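Local coordinates for protein of unknown function VPA0982 (Vibrio parahaemolyticus, PDB 2QIP) that is of unknown function but belongs to the NYN family of PIN-like proteins and may be an RNA nuclease, at residues A[12-17]-A[49-54]; A[37-42]-A[71-76]; A[78-83]-A[92-97]; A[111-116]-A[137-142]. One frame throughout, in Å; residues are numbered along the deposited sequence.

Interaction 1 (A[12-17]-A[49-54])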
loop_
_atom_site.group_PDB
_atom_site.type_symbol
_atom_site.label_atom_id
_atom_site.label_comp_id
_atom_site.label_asym_id
_atom_site.label_seq_id
_atom_site.Cartn_x
_atom_site.Cartn_y
_atom_site.Cartn_z
ATOM N N ILE A 12 -3.147 11.963 -18.358
ATOM C CA ILE A 12 -3.263 10.668 -17.698
ATOM C C ILE A 12 -1.948 10.227 -17.066
ATOM O O ILE A 12 -0.852 10.593 -17.511
ATOM C CB ILE A 12 -3.767 9.558 -18.651
ATOM C CG1 ILE A 12 -2.745 9.238 -19.748
ATOM C CG2 ILE A 12 -5.131 9.948 -19.221
ATOM C CD1 ILE A 12 -3.137 8.036 -20.617
ATOM N N ALA A 13 -2.090 9.443 -16.000
ATOM C CA ALA A 13 -0.976 8.673 -15.445
ATOM C C ALA A 13 -1.358 7.217 -15.529
ATOM O O ALA A 13 -2.490 6.877 -15.192
ATOM C CB ALA A 13 -0.747 9.036 -13.994
ATOM N N ILE A 14 -0.412 6.371 -15.931
ATOM C CA ILE A 14 -0.677 4.934 -16.003
ATOM C C ILE A 14 0.217 4.240 -14.977
ATOM O O ILE A 14 1.406 4.546 -14.896
ATOM C CB ILE A 14 -0.373 4.374 -17.415
ATOM C CG1 ILE A 14 -1.222 5.067 -18.485
ATOM C CG2 ILE A 14 -0.621 2.848 -17.429
ATOM C CD1 ILE A 14 -0.791 4.766 -19.898
ATOM N N LEU A 15 -0.370 3.320 -14.205
ATOM C CA LEU A 15 0.391 2.476 -13.273
ATOM C C LEU A 15 -0.017 1.035 -13.535
ATOM O O LEU A 15 -1.200 0.696 -13.396
ATOM C CB LEU A 15 0.099 2.818 -11.813
ATOM C CG LEU A 15 0.561 4.203 -11.334
ATOM C CD1 LEU A 15 -0.501 5.287 -11.604
ATOM C CD2 LEU A 15 0.898 4.128 -9.848
ATOM N N VAL A 16 0.953 0.212 -13.938
ATOM C CA VAL A 16 0.696 -1.210 -14.200
ATOM C C VAL A 16 1.276 -2.112 -13.121
ATOM O O VAL A 16 2.470 -2.076 -12.852
ATOM C CB VAL A 16 1.256 -1.654 -15.572
ATOM C CG1 VAL A 16 0.831 -3.094 -15.853
ATOM C CG2 VAL A 16 0.758 -0.733 -16.687
ATOM N N ASP A 17 0.405 -2.924 -12.531
ATOM C CA ASP A 17 0.811 -3.925 -11.551
ATOM C C ASP A 17 1.187 -5.157 -12.402
ATOM O O ASP A 17 0.332 -6.023 -12.673
ATOM C CB ASP A 17 -0.412 -4.169 -10.661
ATOM C CG ASP A 17 -0.173 -5.110 -9.499
ATOM O OD1 ASP A 17 0.911 -5.699 -9.340
ATOM O OD2 ASP A 17 -1.145 -5.256 -8.719
ATOM N N VAL A 49 1.306 11.959 -18.864
ATOM C CA VAL A 49 2.173 12.665 -17.921
ATOM C C VAL A 49 3.167 11.708 -17.281
ATOM O O VAL A 49 4.300 12.069 -16.996
ATOM C CB VAL A 49 1.319 13.396 -16.868
ATOM C CG1 VAL A 49 2.188 13.992 -15.756
ATOM C CG2 VAL A 49 0.451 14.473 -17.541
ATOM N N SER A 50 2.721 10.481 -17.041
ATOM C CA SER A 50 3.535 9.482 -16.371
ATOM C C SER A 50 3.027 8.116 -16.766
ATOM O O SER A 50 1.810 7.922 -16.903
ATOM C CB SER A 50 3.417 9.655 -14.845
ATOM O OG SER A 50 4.170 8.684 -14.141
ATOM N N ALA A 51 3.945 7.171 -16.950
ATOM C CA ALA A 51 3.561 5.795 -17.236
ATOM C C ALA A 51 4.607 4.883 -16.636
ATOM O O ALA A 51 5.774 4.877 -17.063
ATOM C CB ALA A 51 3.408 5.552 -18.732
ATOM N N LYS A 52 4.187 4.117 -15.636
ATOM C CA LYS A 52 5.105 3.264 -14.897
ATOM C C LYS A 52 4.586 1.842 -14.828
ATOM O O LYS A 52 3.390 1.616 -14.632
ATOM C CB LYS A 52 5.338 3.843 -13.490
ATOM C CG LYS A 52 6.242 5.047 -13.520
ATOM C CD LYS A 52 6.484 5.665 -12.159
ATOM C CE LYS A 52 7.444 6.853 -12.347
ATOM N NZ LYS A 52 7.685 7.637 -11.092
ATOM N N ALA A 53 5.500 0.891 -15.016
ATOM C CA ALA A 53 5.205 -0.534 -14.957
ATOM C C ALA A 53 5.980 -1.099 -13.783
ATOM O O ALA A 53 7.215 -1.039 -13.762
ATOM C CB ALA A 53 5.611 -1.235 -16.271
ATOM N N TYR A 54 5.257 -1.623 -12.794
ATOM C CA TYR A 54 5.851 -2.058 -11.528
ATOM C C TYR A 54 6.105 -3.555 -11.607
ATOM O O TYR A 54 5.167 -4.372 -11.598
ATOM C CB TYR A 54 4.885 -1.711 -10.382
ATOM C CG TYR A 54 4.740 -0.213 -10.252
ATOM C CD1 TYR A 54 5.518 0.488 -9.345
ATOM C CD2 TYR A 54 3.850 0.508 -11.059
ATOM C CE1 TYR A 54 5.432 1.870 -9.223
ATOM C CE2 TYR A 54 3.759 1.908 -10.953
ATOM C CZ TYR A 54 4.542 2.577 -10.015
ATOM O OH TYR A 54 4.477 3.968 -9.901
HETATM O O HOH W 1 2.357 6.849 -13.431
HETATM O O HOH W 2 3.643 -5.969 -9.902
#

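Interaction 2 (A[37-42]-A[71-76])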
loop_
_atom_site.group_PDB
_atom_site.type_symbol
_atom_site.label_atom_id
_atom_site.label_comp_id
_atom_site.label_asym_id
_atom_site.label_seq_id
_atom_site.Cartn_x
_atom_site.Cartn_y
_atom_site.Cartn_z
ATOM N N GLN A 37 -0.786 -3.131 -27.507
ATOM C CA GLN A 37 -2.206 -2.843 -27.738
ATOM C C GLN A 37 -2.748 -1.974 -26.608
ATOM O O GLN A 37 -3.485 -1.025 -26.855
ATOM C CB GLN A 37 -3.022 -4.148 -27.833
ATOM C CG GLN A 37 -4.441 -3.962 -28.399
ATOM C CD GLN A 37 -4.414 -3.548 -29.866
ATOM O OE1 GLN A 37 -3.370 -3.636 -30.534
ATOM N NE2 GLN A 37 -5.558 -3.118 -30.384
ATOM N N PHE A 38 -2.407 -2.339 -25.372
ATOM C CA PHE A 38 -2.842 -1.531 -24.243
ATOM C C PHE A 38 -2.354 -0.081 -24.382
ATOM O O PHE A 38 -3.137 0.850 -24.214
ATOM C CB PHE A 38 -2.383 -2.129 -22.904
ATOM C CG PHE A 38 -2.548 -1.166 -21.760
ATOM C CD1 PHE A 38 -3.806 -0.951 -21.204
ATOM C CD2 PHE A 38 -1.460 -0.459 -21.278
ATOM C CE1 PHE A 38 -3.984 -0.037 -20.181
ATOM C CE2 PHE A 38 -1.630 0.482 -20.257
ATOM C CZ PHE A 38 -2.895 0.691 -19.715
ATOM N N TRP A 39 -1.055 0.123 -24.642
ATOM C CA TRP A 39 -0.542 1.506 -24.769
ATOM C C TRP A 39 -1.282 2.245 -25.869
ATOM O O TRP A 39 -1.723 3.401 -25.701
ATOM C CB TRP A 39 0.961 1.494 -25.072
ATOM C CG TRP A 39 1.549 2.852 -25.111
ATOM C CD1 TRP A 39 1.540 3.726 -26.168
ATOM C CD2 TRP A 39 2.225 3.525 -24.042
ATOM N NE1 TRP A 39 2.158 4.900 -25.815
ATOM C CE2 TRP A 39 2.594 4.801 -24.519
ATOM C CE3 TRP A 39 2.560 3.168 -22.728
ATOM C CZ2 TRP A 39 3.279 5.722 -23.722
ATOM C CZ3 TRP A 39 3.241 4.087 -21.942
ATOM C CH2 TRP A 39 3.593 5.346 -22.444
ATOM N N TYR A 40 -1.405 1.577 -27.014
ATOM C CA TYR A 40 -2.083 2.169 -28.154
ATOM C C TYR A 40 -3.487 2.678 -27.794
ATOM O O TYR A 40 -3.830 3.819 -28.087
ATOM C CB TYR A 40 -2.139 1.125 -29.283
ATOM C CG TYR A 40 -3.202 1.328 -30.351
ATOM C CD1 TYR A 40 -3.323 2.529 -31.056
ATOM C CD2 TYR A 40 -4.066 0.280 -30.672
ATOM C CE1 TYR A 40 -4.305 2.691 -32.036
ATOM C CE2 TYR A 40 -5.026 0.423 -31.657
ATOM C CZ TYR A 40 -5.155 1.633 -32.315
ATOM O OH TYR A 40 -6.112 1.764 -33.292
ATOM N N VAL A 41 -4.295 1.827 -27.176
ATOM C CA VAL A 41 -5.662 2.186 -26.870
ATOM C C VAL A 41 -5.740 3.211 -25.736
ATOM O O VAL A 41 -6.437 4.243 -25.864
ATOM C CB VAL A 41 -6.495 0.940 -26.550
ATOM C CG1 VAL A 41 -7.889 1.344 -26.141
ATOM C CG2 VAL A 41 -6.547 0.045 -27.771
ATOM N N ALA A 42 -5.029 2.950 -24.637
ATOM C CA ALA A 42 -5.189 3.774 -23.443
ATOM C C ALA A 42 -4.719 5.207 -23.651
ATOM O O ALA A 42 -5.223 6.131 -23.009
ATOM C CB ALA A 42 -4.478 3.160 -22.277
ATOM N N ARG A 71 10.017 -0.787 -21.741
ATOM C CA ARG A 71 10.584 0.550 -21.849
ATOM C C ARG A 71 10.369 1.105 -23.254
ATOM O O ARG A 71 10.038 2.280 -23.414
ATOM C CB ARG A 71 12.071 0.555 -21.473
ATOM C CG ARG A 71 12.357 0.157 -20.031
ATOM C CD ARG A 71 13.846 0.273 -19.661
ATOM N NE ARG A 71 14.025 -0.360 -18.367
ATOM C CZ ARG A 71 14.464 -1.601 -18.204
ATOM N NH1 ARG A 71 14.867 -2.321 -19.254
ATOM N NH2 ARG A 71 14.523 -2.122 -16.992
ATOM N N GLY A 72 10.519 0.234 -24.251
ATOM C CA GLY A 72 10.277 0.589 -25.654
ATOM C C GLY A 72 8.854 1.022 -25.955
ATOM O O GLY A 72 8.621 1.898 -26.788
ATOM N N VAL A 73 7.897 0.386 -25.291
ATOM C CA VAL A 73 6.483 0.750 -25.427
ATOM C C VAL A 73 6.253 2.165 -24.908
ATOM O O VAL A 73 5.406 2.909 -25.433
ATOM C CB VAL A 73 5.591 -0.255 -24.668
ATOM C CG1 VAL A 73 4.134 0.229 -24.642
ATOM C CG2 VAL A 73 5.671 -1.634 -25.339
ATOM N N GLY A 74 6.998 2.532 -23.869
ATOM C CA GLY A 74 6.900 3.867 -23.296
ATOM C C GLY A 74 6.890 3.921 -21.779
ATOM O O GLY A 74 6.852 5.006 -21.206
ATOM N N PHE A 75 6.918 2.757 -21.122
ATOM C CA PHE A 75 6.894 2.744 -19.655
ATOM C C PHE A 75 8.251 3.047 -19.024
ATOM O O PHE A 75 9.289 2.595 -19.529
ATOM C CB PHE A 75 6.448 1.379 -19.138
ATOM C CG PHE A 75 5.043 1.037 -19.496
ATOM C CD1 PHE A 75 3.983 1.544 -18.744
ATOM C CD2 PHE A 75 4.764 0.200 -20.575
ATOM C CE1 PHE A 75 2.673 1.229 -19.065
ATOM C CE2 PHE A 75 3.437 -0.126 -20.900
ATOM C CZ PHE A 75 2.397 0.407 -20.141
ATOM N N GLU A 76 8.251 3.750 -17.890
ATOM C CA GLU A 76 9.384 3.652 -16.964
ATOM C C GLU A 76 9.155 2.359 -16.176
ATOM O O GLU A 76 8.092 2.177 -15.579
ATOM C CB GLU A 76 9.476 4.850 -16.013
ATOM C CG GLU A 76 10.624 4.648 -15.013
ATOM C CD GLU A 76 10.942 5.821 -14.091
ATOM O OE1 GLU A 76 10.321 6.899 -14.210
ATOM O OE2 GLU A 76 11.853 5.649 -13.232
#

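Interaction 3 (A[78-83]-A[92-97]). With EDO (1,2-ethanediol), chain B; EDO (1,2-ethanediol), chain F.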
loop_
_atom_site.group_PDB
_atom_site.type_symbol
_atom_site.label_atom_id
_atom_site.label_comp_id
_atom_site.label_asym_id
_atom_site.label_seq_id
_atom_site.Cartn_x
_atom_site.Cartn_y
_atom_site.Cartn_z
HETATM N N MSE A 78 9.659 0.117 -13.130
HETATM C CA MSE A 78 10.003 0.257 -11.724
HETATM C C MSE A 78 10.244 -1.135 -11.174
HETATM O O MSE A 78 9.306 -1.908 -11.014
HETATM C CB MSE A 78 8.845 0.926 -10.961
HETATM C CG MSE A 78 8.374 2.240 -11.582
HETATM SE SE MSE A 78 9.729 3.617 -11.464
HETATM C CE MSE A 78 9.643 3.831 -9.532
ATOM N N LEU A 79 11.505 -1.471 -10.893
ATOM C CA LEU A 79 11.823 -2.800 -10.351
ATOM C C LEU A 79 11.795 -2.744 -8.828
ATOM O O LEU A 79 12.304 -1.792 -8.222
ATOM C CB LEU A 79 13.202 -3.240 -10.839
ATOM C CG LEU A 79 13.298 -3.320 -12.367
ATOM C CD1 LEU A 79 14.750 -3.617 -12.904
ATOM C CD2 LEU A 79 12.288 -4.347 -12.925
ATOM N N LYS A 80 11.190 -3.756 -8.208
ATOM C CA LYS A 80 11.019 -3.719 -6.768
ATOM C C LYS A 80 12.370 -3.775 -6.047
ATOM O O LYS A 80 13.201 -4.637 -6.358
ATOM C CB LYS A 80 10.099 -4.840 -6.294
ATOM C CG LYS A 80 9.685 -4.619 -4.858
ATOM C CD LYS A 80 8.644 -5.585 -4.395
ATOM C CE LYS A 80 8.189 -5.199 -2.989
ATOM N NZ LYS A 80 7.338 -6.256 -2.417
ATOM N N PRO A 81 12.605 -2.845 -5.103
ATOM C CA PRO A 81 13.831 -2.964 -4.313
ATOM C C PRO A 81 13.849 -4.259 -3.518
ATOM O O PRO A 81 12.809 -4.732 -3.071
ATOM C CB PRO A 81 13.744 -1.784 -3.335
ATOM C CG PRO A 81 12.719 -0.840 -3.933
ATOM C CD PRO A 81 11.793 -1.667 -4.726
ATOM N N TYR A 82 15.048 -4.799 -3.329
ATOM C CA TYR A 82 15.260 -5.896 -2.394
ATOM C C TYR A 82 14.634 -5.601 -1.024
ATOM O O TYR A 82 14.838 -4.531 -0.436
ATOM C CB TYR A 82 16.763 -6.121 -2.211
ATOM C CG TYR A 82 17.076 -7.055 -1.063
ATOM C CD1 TYR A 82 16.781 -8.414 -1.153
ATOM C CD2 TYR A 82 17.663 -6.573 0.119
ATOM C CE1 TYR A 82 17.052 -9.286 -0.090
ATOM C CE2 TYR A 82 17.947 -7.438 1.186
ATOM C CZ TYR A 82 17.628 -8.791 1.064
ATOM O OH TYR A 82 17.915 -9.666 2.098
ATOM N N ILE A 83 13.914 -6.580 -0.499
ATOM C CA ILE A 83 13.352 -6.452 0.845
ATOM C C ILE A 83 13.574 -7.771 1.555
ATOM O O ILE A 83 13.041 -8.794 1.142
ATOM C CB ILE A 83 11.835 -6.082 0.824
ATOM C CG1 ILE A 83 11.629 -4.669 0.234
ATOM C CG2 ILE A 83 11.257 -6.158 2.248
ATOM C CD1 ILE A 83 10.199 -4.247 0.019
ATOM N N GLY A 92 6.513 -10.602 -3.603
ATOM C CA GLY A 92 6.243 -9.923 -4.861
ATOM C C GLY A 92 5.336 -8.704 -4.855
ATOM O O GLY A 92 5.076 -8.140 -5.933
ATOM N N ASP A 93 4.838 -8.271 -3.693
ATOM C CA ASP A 93 3.792 -7.235 -3.768
ATOM C C ASP A 93 4.150 -5.736 -3.812
ATOM O O ASP A 93 4.874 -5.187 -2.975
ATOM C CB ASP A 93 2.378 -7.711 -3.346
ATOM C CG ASP A 93 1.678 -6.840 -2.331
ATOM O OD1 ASP A 93 1.910 -5.626 -2.211
ATOM O OD2 ASP A 93 0.806 -7.427 -1.644
ATOM N N TRP A 94 3.623 -5.097 -4.839
ATOM C CA TRP A 94 3.918 -3.700 -5.132
ATOM C C TRP A 94 2.834 -2.744 -4.605
ATOM O O TRP A 94 2.806 -1.577 -4.979
ATOM C CB TRP A 94 4.060 -3.512 -6.645
ATOM C CG TRP A 94 5.452 -3.333 -7.179
ATOM C CD1 TRP A 94 6.115 -4.167 -8.054
ATOM C CD2 TRP A 94 6.326 -2.227 -6.939
ATOM N NE1 TRP A 94 7.353 -3.654 -8.342
ATOM C CE2 TRP A 94 7.509 -2.457 -7.684
ATOM C CE3 TRP A 94 6.230 -1.055 -6.162
ATOM C CZ2 TRP A 94 8.571 -1.544 -7.694
ATOM C CZ3 TRP A 94 7.287 -0.158 -6.165
ATOM C CH2 TRP A 94 8.453 -0.411 -6.920
ATOM N N ASP A 95 1.941 -3.213 -3.741
ATOM C CA ASP A 95 0.837 -2.351 -3.319
ATOM C C ASP A 95 1.286 -1.068 -2.633
ATOM O O ASP A 95 0.704 -0.009 -2.867
ATOM C CB ASP A 95 -0.177 -3.097 -2.447
ATOM C CG ASP A 95 -0.925 -4.194 -3.213
ATOM O OD1 ASP A 95 -0.566 -4.506 -4.371
ATOM O OD2 ASP A 95 -1.901 -4.740 -2.629
ATOM N N VAL A 96 2.265 -1.164 -1.733
ATOM C CA VAL A 96 2.734 0.041 -1.046
ATOM C C VAL A 96 3.297 1.044 -2.072
ATOM O O VAL A 96 2.938 2.221 -2.064
ATOM C CB VAL A 96 3.777 -0.258 0.081
ATOM C CG1 VAL A 96 4.400 1.050 0.589
ATOM C CG2 VAL A 96 3.101 -1.028 1.244
ATOM N N GLY A 97 4.160 0.583 -2.979
ATOM C CA GLY A 97 4.797 1.530 -3.885
ATOM C C GLY A 97 3.846 2.125 -4.919
ATOM O O GLY A 97 3.946 3.308 -5.263
HETATM C C1 EDO B . 12.474 -9.193 -3.103
HETATM O O1 EDO B . 13.636 -8.880 -2.309
HETATM C C2 EDO B . 11.974 -7.938 -3.798
HETATM O O2 EDO B . 11.569 -7.061 -2.752
HETATM C C1 EDO F . 15.782 -12.717 2.986
HETATM O O1 EDO F . 14.452 -12.568 2.496
HETATM C C2 EDO F . 16.702 -12.819 1.783
HETATM O O2 EDO F . 17.911 -12.112 2.066
#

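Interaction 4 (A[111-116]-A[137-142])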
loop_
_atom_site.group_PDB
_atom_site.type_symbol
_atom_site.label_atom_id
_atom_site.label_comp_id
_atom_site.label_asym_id
_atom_site.label_seq_id
_atom_site.Cartn_x
_atom_site.Cartn_y
_atom_site.Cartn_z
ATOM N N ARG A 111 -6.767 11.970 -14.908
ATOM C CA ARG A 111 -7.223 10.600 -14.740
ATOM C C ARG A 111 -6.019 9.710 -14.462
ATOM O O ARG A 111 -4.969 9.833 -15.112
ATOM C CB ARG A 111 -7.916 10.128 -16.026
ATOM C CG ARG A 111 -8.463 8.688 -15.946
ATOM C CD ARG A 111 -9.086 8.257 -17.243
ATOM N NE ARG A 111 -10.260 9.068 -17.530
ATOM C CZ ARG A 111 -11.512 8.788 -17.155
ATOM N NH1 ARG A 111 -11.809 7.682 -16.475
ATOM N NH2 ARG A 111 -12.493 9.652 -17.463
ATOM N N VAL A 112 -6.184 8.850 -13.458
ATOM C CA VAL A 112 -5.209 7.792 -13.150
ATOM C C VAL A 112 -5.748 6.499 -13.753
ATOM O O VAL A 112 -6.927 6.131 -13.517
ATOM C CB VAL A 112 -5.018 7.639 -11.613
ATOM C CG1 VAL A 112 -4.097 6.453 -11.293
ATOM C CG2 VAL A 112 -4.468 8.931 -11.009
ATOM N N ILE A 113 -4.898 5.814 -14.524
ATOM C CA ILE A 113 -5.262 4.505 -15.071
ATOM C C ILE A 113 -4.462 3.439 -14.332
ATOM O O ILE A 113 -3.232 3.434 -14.397
ATOM C CB ILE A 113 -5.004 4.442 -16.585
ATOM C CG1 ILE A 113 -5.799 5.549 -17.318
ATOM C CG2 ILE A 113 -5.304 3.040 -17.130
ATOM C CD1 ILE A 113 -5.550 5.617 -18.819
ATOM N N LEU A 114 -5.171 2.592 -13.584
ATOM C CA LEU A 114 -4.570 1.540 -12.762
ATOM C C LEU A 114 -4.847 0.207 -13.424
ATOM O O LEU A 114 -6.003 -0.135 -13.658
ATOM C CB LEU A 114 -5.179 1.551 -11.356
ATOM C CG LEU A 114 -4.724 0.436 -10.422
ATOM C CD1 LEU A 114 -3.236 0.503 -10.102
ATOM C CD2 LEU A 114 -5.570 0.514 -9.154
ATOM N N VAL A 115 -3.777 -0.511 -13.764
ATOM C CA VAL A 115 -3.922 -1.817 -14.404
ATOM C C VAL A 115 -3.626 -2.870 -13.340
ATOM O O VAL A 115 -2.471 -3.198 -13.071
ATOM C CB VAL A 115 -2.995 -1.951 -15.640
ATOM C CG1 VAL A 115 -3.315 -3.228 -16.408
ATOM C CG2 VAL A 115 -3.190 -0.765 -16.570
ATOM N N SER A 116 -4.696 -3.323 -12.693
ATOM C CA SER A 116 -4.624 -4.319 -11.630
ATOM C C SER A 116 -6.038 -4.729 -11.298
ATOM O O SER A 116 -6.953 -3.888 -11.358
ATOM C CB SER A 116 -4.001 -3.729 -10.360
ATOM O OG SER A 116 -3.929 -4.719 -9.334
ATOM N N THR A 137 -9.638 5.088 -13.982
ATOM C CA THR A 137 -10.015 3.912 -14.783
ATOM C C THR A 137 -9.204 2.720 -14.300
ATOM O O THR A 137 -7.990 2.841 -14.102
ATOM C CB THR A 137 -9.717 4.129 -16.280
ATOM O OG1 THR A 137 -10.489 5.234 -16.765
ATOM C CG2 THR A 137 -9.996 2.863 -17.122
ATOM N N VAL A 138 -9.871 1.577 -14.130
ATOM C CA VAL A 138 -9.219 0.314 -13.806
ATOM C C VAL A 138 -9.301 -0.600 -15.005
ATOM O O VAL A 138 -10.378 -0.726 -15.591
ATOM C CB VAL A 138 -9.872 -0.353 -12.571
ATOM C CG1 VAL A 138 -9.386 -1.801 -12.384
ATOM C CG2 VAL A 138 -9.588 0.476 -11.311
ATOM N N TYR A 139 -8.164 -1.203 -15.369
ATOM C CA TYR A 139 -8.140 -2.316 -16.323
ATOM C C TYR A 139 -7.851 -3.564 -15.508
ATOM O O TYR A 139 -6.875 -3.581 -14.741
ATOM C CB TYR A 139 -7.009 -2.153 -17.348
ATOM C CG TYR A 139 -7.268 -1.169 -18.457
ATOM C CD1 TYR A 139 -7.364 -1.604 -19.791
ATOM C CD2 TYR A 139 -7.371 0.206 -18.201
ATOM C CE1 TYR A 139 -7.566 -0.710 -20.833
ATOM C CE2 TYR A 139 -7.586 1.101 -19.233
ATOM C CZ TYR A 139 -7.699 0.641 -20.552
ATOM O OH TYR A 139 -7.917 1.539 -21.574
ATOM N N GLY A 140 -8.673 -4.600 -15.685
ATOM C CA GLY A 140 -8.474 -5.837 -14.939
ATOM C C GLY A 140 -9.112 -7.009 -15.652
ATOM O O GLY A 140 -10.041 -6.820 -16.432
ATOM N N VAL A 141 -8.611 -8.220 -15.381
ATOM C CA VAL A 141 -9.224 -9.447 -15.905
ATOM C C VAL A 141 -10.547 -9.628 -15.135
ATOM O O VAL A 141 -10.514 -9.814 -13.924
ATOM C CB VAL A 141 -8.297 -10.641 -15.667
ATOM C CG1 VAL A 141 -9.011 -11.942 -16.012
ATOM C CG2 VAL A 141 -7.041 -10.479 -16.505
ATOM N N PRO A 142 -11.706 -9.517 -15.825
ATOM C CA PRO A 142 -12.972 -9.463 -15.060
ATOM C C PRO A 142 -13.188 -10.603 -14.069
ATOM O O PRO A 142 -13.585 -10.338 -12.926
ATOM C CB PRO A 142 -14.046 -9.452 -16.144
ATOM C CG PRO A 142 -13.373 -8.830 -17.304
ATOM C CD PRO A 142 -11.947 -9.369 -17.273
#

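Interaction 1 (A[12-17]-A[49-54])
Y54 lays the CE2 side of its ring against the side chain of L15, two residues out of register along the neighbouring strand, with L15 CD2 3.8 Å from Y54 CE2 and 3.6 Å from Y54 OH. Because Y54 CG is anti to its own carbonyl carbon (chi1 -65°), the ring swings back alongside L15 and V16, with V16 O at its edge, in the ring plane. The phenol oxygen hydrogen-bonds D101 of helix 95-105, the helix that packs on this face of the sheet. On the face of I14 and V16 the partners are small: I14 CB lies 4.2 Å from A51 CB, and V16 CB 4.4 Å from A53 CB. These are the first two strands, parallel neighbours in the six-stranded Rossmann-like sheet of the PIN clan, with 10-17 near its middle and 46-55 one strand in from the edge. Residues 14 and 16 use both N and O, giving a ladder from I14 N to S50 O through V16 O, where Y54 N is 2.8 Å away and the N-H...O angle is 169°. At the strand start the pattern slips: V49 N, not S50 N, reaches I12 O, and S50 N is buried without a partner. Two waters extend the seam, one between I14 O and S50 OG, the other donating to both D17 OD1 and Y54 O. D17 OD2 is hydrogen-bonded to S116 OG.

Interaction 2 (A[37-42]-A[71-76])
With CG anti to the backbone N (chi1 -176°), W39 stretches its indole from helix 35-42 across the end of helix 61-73, while a different choice at F75, CG anti to the carbonyl carbon (chi1 -65°), turns the phenyl ring back to meet it. The two rings form a T-shaped pair, the six-membered edge of W39 directed at the face of F75, with centroids 5.1 Å apart and planes at 82°. F75 CZ is at once in the indole plane and 4.0 Å from F38 CE2, at the edge of a second phenyl ring. One indole face rests on backbone: V73 O sits over its centre, and G74 CA makes a CH-pi contact, 4.0 Å from the centroid of the six-membered ring. The helices meet here on the I14, V16 and A51 side of the parallel Rossmann-like sheet, where helix 61-73 gives way to strand 76-79. G74 makes that turn with a positive phi, and having no side chain it lets the indole lie close over its backbone. V73 CG1 packs against the root of the side chain, 3.4 Å from W39 CB, and reaches adjoining ring atoms. Beneath, F75 reaches A51 and A53, and F38 reaches I14.

Interaction 3 (A[78-83]-A[92-97])
W94 and K80 carry most of this contact, with M78 adding a smaller share. The indole of W94 lies against the backbone leaving strand 76-79: its CZ2 is 3.4 Å from K80 CA and equally 3.4 Å from M78 O. M78 CB approaches the same ring atom at 4.1 Å. K80 CG stands over one face of the indole toward its rim, and K80 CB is 3.6 Å from W94 NE1, whose hydrogen bond goes to A55 O on the neighbouring strand. From there the extended K80 chain, started by CG anti to the backbone N (chi1 -168°), carries its ammonium past the ring to D93 O. The bond is short, 2.7 Å from NZ to O, but NZ approaches from above the carbonyl plane. K91 O and, by a salt bridge, D120 of the second subunit also hold NZ, so this lysine ties the loop to the dimer interface. The loop leads into helix 95-105, with W94 as its N-cap residue; just before it, D93 OD1 accepts from D95 N at 2.9 Å, an Asx turn. On the far end of the 78-83 segment, a 1,2-ethanediol, probably from the crystallisation liquor, bridges P81 O and I83 N, donating to the former and accepting from the latter.

Interaction 4 (A[111-116]-A[137-142])
T137 and Y139 each use both backbone N and O toward residues 112 to 116, from T137 N to V112 O at 2.9 Å through to a weak last bond from S116 N to Y139 O. The two strands, parallel within 16°, enclose helix 122-132 between them in sequence, a beta-alpha-beta crossover of the Rossmann-like sheet. Alpha hydrogens fill the gaps between the amides, as where V138 CA meets L114 O at 3.3 Å. Apolar contact gathers on the face of I113, V115 and Y139. There I113 CG2, anti to its backbone N, reaches diagonally to the Y139 ring, 3.7 Å from CE2, and V115 CG1 packs 4.0 Å from Y139 CB; the tyrosine ring also pairs edge-to-face with F38. The side-chain hydrogen bond lies at the strand start, where the bend of R111 at chi3 (-65°) brings NH1 within 2.8 Å of T137 OG1, tilted from the guanidinium plane and with a bent N-H...O angle of 138°. R111 NE is meanwhile salt-bridged to E10. At the other end, since S116 OG accepts from D118 N, its own proton is probably the one directed at D17.

Overall arrangement
Interactions 1 and 4 are neighbouring strips of one parallel sheet, their centres 10 Å apart, joined where A13 O meets I113 N (2.7 Å) and L15 O meets V115 N (2.9 Å). Interaction 2 packs against both: W39 CZ3 lies 3.5 Å from A51 CB, and F38 CZ 3.5 Å from V115 CG2. The sheet grows on past interaction 1, A51 O bonding E76 N at 2.8 Å and A53 O bonding M78 N at 2.8 Å, which leads into interaction 3. There W94 stacks edge-to-face with Y54. The strands of interactions 1 and 4 that hold 12-17 and 111-116 come together at their C-terminal ends, where PIN-like nucleases generally place their acidic active site.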